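Local structure of pectinesterase (Sitophilus oryzae, 4PMH) at residues R247-T259 with W280-S294. The protein hydrolyses the methyl esters of pectin, releasing methanol and polygalacturonate, and probably serves the weevil in digesting plant cell walls. Sequence-based numbering, arbitrary orientation.
Sequences RRSDTAVVFAPDT and WSSSKKAYLGRAWDS
V253 packs CG1 on the backbone of G289, 3.5 Å from its C; chi1 of -161° sets this methyl anti to the backbone N, and it also reaches CB of Y287 and CG of R290. On the opposite face, A252 CB lies over the W280 six-membered ring, 4.0 Å from its centroid and 27° off the normal, a CH-pi contact, with A286 CB over the same face of the indole. W280 NE1 is hydrogen-bonded to K244 O, outside the pair. Backbone hydrogen bonds join the strands in parallel: Y287 N to A252 O at 2.8 Å, V254 N to Y287 O, F255 N to L288 O and R290 N to F255 O. The consecutive V254 and F255 donors mark a break in regular pairing, where the chain turns at L288. Such side-by-side parallel strands from successive coils fit the right-handed beta-helix of pectinesterases. R290, which probably binds substrate as in related pectinesterases, extends from this sheet to a salt bridge with D226, the probable nucleophile. Further along, W292 N hydrogen-bonds to P257 O, and the W292 indole, likewise a probable substrate contact, lies nearly parallel to the D258 carboxylate (planes 13° apart), with OD2 3.5 Å above one face, offset toward the rim near CZ3. At that outer edge S294 OG donates to the anti lone pair of D258 OD2 across 2.6 Å. A leucine in place of D258 would probably leave the S294 hydroxyl without its acceptor and free to turn.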
loop_
_atom_site.group_PDB
_atom_site.type_symbol
_atom_site.label_atom_id
_atom_site.label_comp_id
_atom_site.label_asym_id
_atom_site.label_seq_id
_atom_site.Cartn_x
_atom_site.Cartn_y
_atom_site.Cartn_z
ATOM N N ARG A 247 -4.718 8.274 -16.765
ATOM C CA ARG A 247 -4.011 9.495 -16.440
ATOM C C ARG A 247 -2.795 9.600 -17.326
ATOM O O ARG A 247 -2.399 10.684 -17.717
ATOM C CB ARG A 247 -3.601 9.525 -14.972
ATOM C CG ARG A 247 -3.031 10.865 -14.528
ATOM C CD ARG A 247 -2.723 10.874 -13.043
ATOM N NE ARG A 247 -1.544 10.071 -12.743
ATOM C CZ ARG A 247 -0.453 10.499 -12.114
ATOM N NH1 ARG A 247 -0.337 11.759 -11.673
ATOM N NH2 ARG A 247 0.541 9.649 -11.920
ATOM N N ARG A 248 -2.182 8.472 -17.639
ATOM C CA ARG A 248 -0.911 8.514 -18.339
ATOM C C ARG A 248 -0.572 7.177 -18.950
ATOM O O ARG A 248 -0.966 6.129 -18.434
ATOM C CB ARG A 248 0.181 8.958 -17.378
ATOM C CG ARG A 248 -0.154 8.680 -15.917
ATOM C CD ARG A 248 1.087 8.438 -15.102
ATOM N NE ARG A 248 1.839 7.336 -15.673
ATOM C CZ ARG A 248 3.162 7.239 -15.676
ATOM N NH1 ARG A 248 3.936 8.180 -15.131
ATOM N NH2 ARG A 248 3.718 6.189 -16.241
ATOM N N SER A 249 0.170 7.238 -20.049
ATOM C CA SER A 249 0.387 6.083 -20.908
ATOM C C SER A 249 1.785 6.097 -21.517
ATOM O O SER A 249 1.978 5.672 -22.661
ATOM C CB SER A 249 -0.667 6.095 -22.014
ATOM O OG SER A 249 -0.588 7.306 -22.739
ATOM N N ASP A 250 2.753 6.597 -20.754
ATOM C CA ASP A 250 4.133 6.583 -21.185
ATOM C C ASP A 250 4.933 5.556 -20.384
ATOM O O ASP A 250 5.506 4.665 -20.994
ATOM C CB ASP A 250 4.772 7.991 -21.146
ATOM C CG ASP A 250 5.010 8.512 -19.725
ATOM O OD1 ASP A 250 4.230 8.134 -18.822
ATOM O OD2 ASP A 250 5.978 9.296 -19.517
ATOM N N THR A 251 4.940 5.632 -19.047
ATOM C CA THR A 251 5.943 4.876 -18.254
ATOM C C THR A 251 5.654 4.520 -16.776
ATOM O O THR A 251 6.255 5.087 -15.872
ATOM C CB THR A 251 7.278 5.633 -18.275
ATOM O OG1 THR A 251 8.263 4.879 -17.554
ATOM C CG2 THR A 251 7.121 7.026 -17.658
ATOM N N ALA A 252 4.798 3.539 -16.539
ATOM C CA ALA A 252 4.271 3.222 -15.203
ATOM C C ALA A 252 5.209 2.367 -14.331
ATOM O O ALA A 252 6.113 1.725 -14.847
ATOM C CB ALA A 252 2.950 2.494 -15.373
ATOM N N VAL A 253 4.983 2.381 -13.016
ATOM C CA VAL A 253 5.733 1.540 -12.065
ATOM C C VAL A 253 4.816 1.114 -10.917
ATOM O O VAL A 253 4.179 1.949 -10.308
ATOM C CB VAL A 253 6.934 2.260 -11.437
ATOM C CG1 VAL A 253 7.903 1.235 -10.864
ATOM C CG2 VAL A 253 7.643 3.166 -12.431
ATOM N N VAL A 254 4.770 -0.171 -10.594
ATOM C CA VAL A 254 3.812 -0.637 -9.578
ATOM C C VAL A 254 4.324 -0.396 -8.153
ATOM O O VAL A 254 3.758 0.446 -7.413
ATOM C CB VAL A 254 3.473 -2.115 -9.785
ATOM C CG1 VAL A 254 2.522 -2.620 -8.706
ATOM C CG2 VAL A 254 2.884 -2.324 -11.171
ATOM N N PHE A 255 5.379 -1.123 -7.769
ATOM C CA PHE A 255 5.898 -1.130 -6.409
ATOM C C PHE A 255 7.069 -0.177 -6.213
ATOM O O PHE A 255 7.961 -0.102 -7.054
ATOM C CB PHE A 255 6.338 -2.543 -6.015
ATOM C CG PHE A 255 5.229 -3.557 -6.069
ATOM C CD1 PHE A 255 4.341 -3.689 -5.029
ATOM C CD2 PHE A 255 5.062 -4.362 -7.184
ATOM C CE1 PHE A 255 3.305 -4.615 -5.085
ATOM C CE2 PHE A 255 4.040 -5.297 -7.254
ATOM C CZ PHE A 255 3.160 -5.419 -6.206
ATOM N N ALA A 256 7.060 0.541 -5.090
ATOM C CA ALA A 256 8.170 1.397 -4.686
ATOM C C ALA A 256 8.459 1.216 -3.195
ATOM O O ALA A 256 8.177 2.086 -2.395
ATOM C CB ALA A 256 7.907 2.869 -5.026
ATOM N N PRO A 257 9.077 0.080 -2.822
ATOM C CA PRO A 257 9.434 -0.129 -1.413
ATOM C C PRO A 257 10.660 0.637 -0.943
ATOM O O PRO A 257 11.617 0.809 -1.711
ATOM C CB PRO A 257 9.673 -1.651 -1.319
ATOM C CG PRO A 257 9.669 -2.161 -2.719
ATOM C CD PRO A 257 9.567 -1.011 -3.680
ATOM N N ASP A 258 10.605 1.118 0.309
ATOM C CA ASP A 258 11.761 1.741 0.968
ATOM C C ASP A 258 12.161 0.924 2.197
ATOM O O ASP A 258 12.664 1.446 3.203
ATOM C CB ASP A 258 11.497 3.227 1.292
ATOM C CG ASP A 258 10.584 3.451 2.493
ATOM O OD1 ASP A 258 9.716 2.611 2.807
ATOM O OD2 ASP A 258 10.714 4.555 3.088
ATOM N N THR A 259 11.965 -0.382 2.080
ATOM C CA THR A 259 12.311 -1.321 3.127
ATOM C C THR A 259 13.692 -1.059 3.711
ATOM O O THR A 259 14.687 -0.938 2.981
ATOM C CB THR A 259 12.319 -2.758 2.578
ATOM O OG1 THR A 259 11.231 -2.941 1.657
ATOM C CG2 THR A 259 12.235 -3.740 3.722
ATOM N N TRP A 280 -0.952 -0.602 -22.182
ATOM C CA TRP A 280 0.342 -1.124 -21.686
ATOM C C TRP A 280 0.721 -2.456 -22.328
ATOM O O TRP A 280 1.908 -2.762 -22.452
ATOM C CB TRP A 280 0.321 -1.349 -20.163
ATOM C CG TRP A 280 0.044 -0.135 -19.390
ATOM C CD1 TRP A 280 -1.039 0.104 -18.617
ATOM C CD2 TRP A 280 0.859 1.030 -19.330
ATOM N NE1 TRP A 280 -0.953 1.354 -18.059
ATOM C CE2 TRP A 280 0.206 1.949 -18.484
ATOM C CE3 TRP A 280 2.090 1.385 -19.899
ATOM C CZ2 TRP A 280 0.730 3.209 -18.201
ATOM C CZ3 TRP A 280 2.611 2.641 -19.627
ATOM C CH2 TRP A 280 1.941 3.534 -18.780
ATOM N N SER A 281 -0.292 -3.250 -22.684
ATOM C CA SER A 281 -0.093 -4.500 -23.424
ATOM C C SER A 281 0.645 -4.267 -24.737
ATOM O O SER A 281 1.586 -4.991 -25.050
ATOM C CB SER A 281 -1.416 -5.237 -23.688
ATOM O OG SER A 281 -1.496 -6.407 -22.891
ATOM N N SER A 282 0.234 -3.254 -25.490
ATOM C CA SER A 282 0.924 -2.922 -26.734
ATOM C C SER A 282 2.187 -2.085 -26.456
ATOM O O SER A 282 3.139 -2.085 -27.235
ATOM C CB SER A 282 -0.031 -2.234 -27.721
ATOM O OG SER A 282 -0.347 -0.909 -27.335
ATOM N N SER A 283 2.206 -1.401 -25.322
ATOM C CA SER A 283 3.341 -0.553 -24.955
ATOM C C SER A 283 4.531 -1.328 -24.351
ATOM O O SER A 283 5.696 -1.079 -24.693
ATOM C CB SER A 283 2.866 0.508 -23.965
ATOM O OG SER A 283 3.641 1.668 -24.105
ATOM N N LYS A 284 4.222 -2.260 -23.451
ATOM C CA LYS A 284 5.228 -2.928 -22.605
ATOM C C LYS A 284 6.088 -1.924 -21.829
ATOM O O LYS A 284 7.236 -2.216 -21.500
ATOM C CB LYS A 284 6.122 -3.856 -23.438
ATOM C CG LYS A 284 5.367 -4.848 -24.308
ATOM C CD LYS A 284 4.490 -5.757 -23.469
ATOM C CE LYS A 284 4.367 -7.167 -24.039
ATOM N NZ LYS A 284 3.276 -7.287 -25.043
ATOM N N LYS A 285 5.510 -0.760 -21.524
ATOM C CA LYS A 285 6.219 0.342 -20.885
ATOM C C LYS A 285 5.829 0.507 -19.414
ATOM O O LYS A 285 5.911 1.608 -18.878
ATOM C CB LYS A 285 5.944 1.654 -21.633
ATOM C CG LYS A 285 6.559 1.734 -23.032
ATOM C CD LYS A 285 6.762 3.175 -23.511
ATOM C CE LYS A 285 5.488 3.854 -24.012
ATOM N NZ LYS A 285 5.679 5.307 -24.298
ATOM N N ALA A 286 5.366 -0.560 -18.769
ATOM C CA ALA A 286 5.216 -0.535 -17.337
ATOM C C ALA A 286 6.359 -1.321 -16.696
ATOM O O ALA A 286 6.861 -2.320 -17.267
ATOM C CB ALA A 286 3.886 -1.111 -16.929
ATOM N N TYR A 287 6.770 -0.877 -15.514
ATOM C CA TYR A 287 7.729 -1.633 -14.704
ATOM C C TYR A 287 7.068 -2.213 -13.462
ATOM O O TYR A 287 6.155 -1.631 -12.890
ATOM C CB TYR A 287 8.875 -0.765 -14.303
ATOM C CG TYR A 287 9.631 -0.215 -15.483
ATOM C CD1 TYR A 287 10.635 -0.958 -16.094
ATOM C CD2 TYR A 287 9.346 1.052 -15.980
ATOM C CE1 TYR A 287 11.342 -0.456 -17.171
ATOM C CE2 TYR A 287 10.052 1.572 -17.054
ATOM C CZ TYR A 287 11.041 0.811 -17.643
ATOM O OH TYR A 287 11.727 1.331 -18.696
ATOM N N LEU A 288 7.536 -3.383 -13.058
ATOM C CA LEU A 288 7.073 -3.993 -11.830
ATOM C C LEU A 288 7.487 -3.170 -10.601
ATOM O O LEU A 288 6.752 -3.123 -9.616
ATOM C CB LEU A 288 7.628 -5.411 -11.709
ATOM C CG LEU A 288 7.091 -6.427 -12.716
ATOM C CD1 LEU A 288 7.774 -7.778 -12.502
ATOM C CD2 LEU A 288 5.570 -6.580 -12.644
ATOM N N GLY A 289 8.656 -2.527 -10.644
ATOM C CA GLY A 289 9.109 -1.821 -9.468
ATOM C C GLY A 289 10.330 -0.941 -9.627
ATOM O O GLY A 289 11.061 -1.019 -10.629
ATOM N N ARG A 290 10.507 -0.083 -8.625
ATOM C CA ARG A 290 11.734 0.661 -8.413
ATOM C C ARG A 290 11.907 0.914 -6.916
ATOM O O ARG A 290 10.944 0.938 -6.160
ATOM C CB ARG A 290 11.715 1.993 -9.157
ATOM C CG ARG A 290 10.735 3.029 -8.629
ATOM C CD ARG A 290 10.760 4.260 -9.529
ATOM N NE ARG A 290 9.775 5.256 -9.142
ATOM C CZ ARG A 290 9.826 6.546 -9.477
ATOM N NH1 ARG A 290 10.790 7.021 -10.255
ATOM N NH2 ARG A 290 8.893 7.372 -9.041
ATOM N N ALA A 291 13.140 1.121 -6.505
ATOM C CA ALA A 291 13.423 1.368 -5.110
ATOM C C ALA A 291 13.014 2.794 -4.777
ATOM O O ALA A 291 13.334 3.736 -5.531
ATOM C CB ALA A 291 14.899 1.159 -4.836
ATOM N N TRP A 292 12.251 2.927 -3.687
ATOM C CA TRP A 292 12.026 4.239 -3.071
ATOM C C TRP A 292 13.157 4.420 -2.085
ATOM O O TRP A 292 13.183 3.819 -1.012
ATOM C CB TRP A 292 10.658 4.369 -2.403
ATOM C CG TRP A 292 10.456 5.720 -1.704
ATOM C CD1 TRP A 292 11.078 6.914 -2.003
ATOM C CD2 TRP A 292 9.573 5.988 -0.614
ATOM N NE1 TRP A 292 10.631 7.915 -1.144
ATOM C CE2 TRP A 292 9.702 7.365 -0.291
ATOM C CE3 TRP A 292 8.670 5.202 0.118
ATOM C CZ2 TRP A 292 8.978 7.955 0.744
ATOM C CZ3 TRP A 292 7.965 5.785 1.146
ATOM C CH2 TRP A 292 8.112 7.147 1.448
ATOM N N ASP A 293 14.121 5.230 -2.504
ATOM C CA ASP A 293 15.340 5.470 -1.764
ATOM C C ASP A 293 15.062 6.689 -0.871
ATOM O O ASP A 293 15.663 7.771 -1.070
ATOM C CB ASP A 293 16.517 5.738 -2.749
ATOM C CG ASP A 293 17.235 4.455 -3.201
ATOM O OD1 ASP A 293 16.838 3.329 -2.773
ATOM O OD2 ASP A 293 18.224 4.594 -3.962
ATOM N N SER A 294 14.136 6.529 0.075
ATOM C CA SER A 294 13.716 7.657 0.944
ATOM C C SER A 294 14.885 8.260 1.714
ATOM O O SER A 294 15.698 7.545 2.303
ATOM C CB SER A 294 12.600 7.279 1.931
ATOM O OG SER A 294 12.770 5.979 2.449
HETATM O O HOH W 1 1.074 3.190 -22.817
#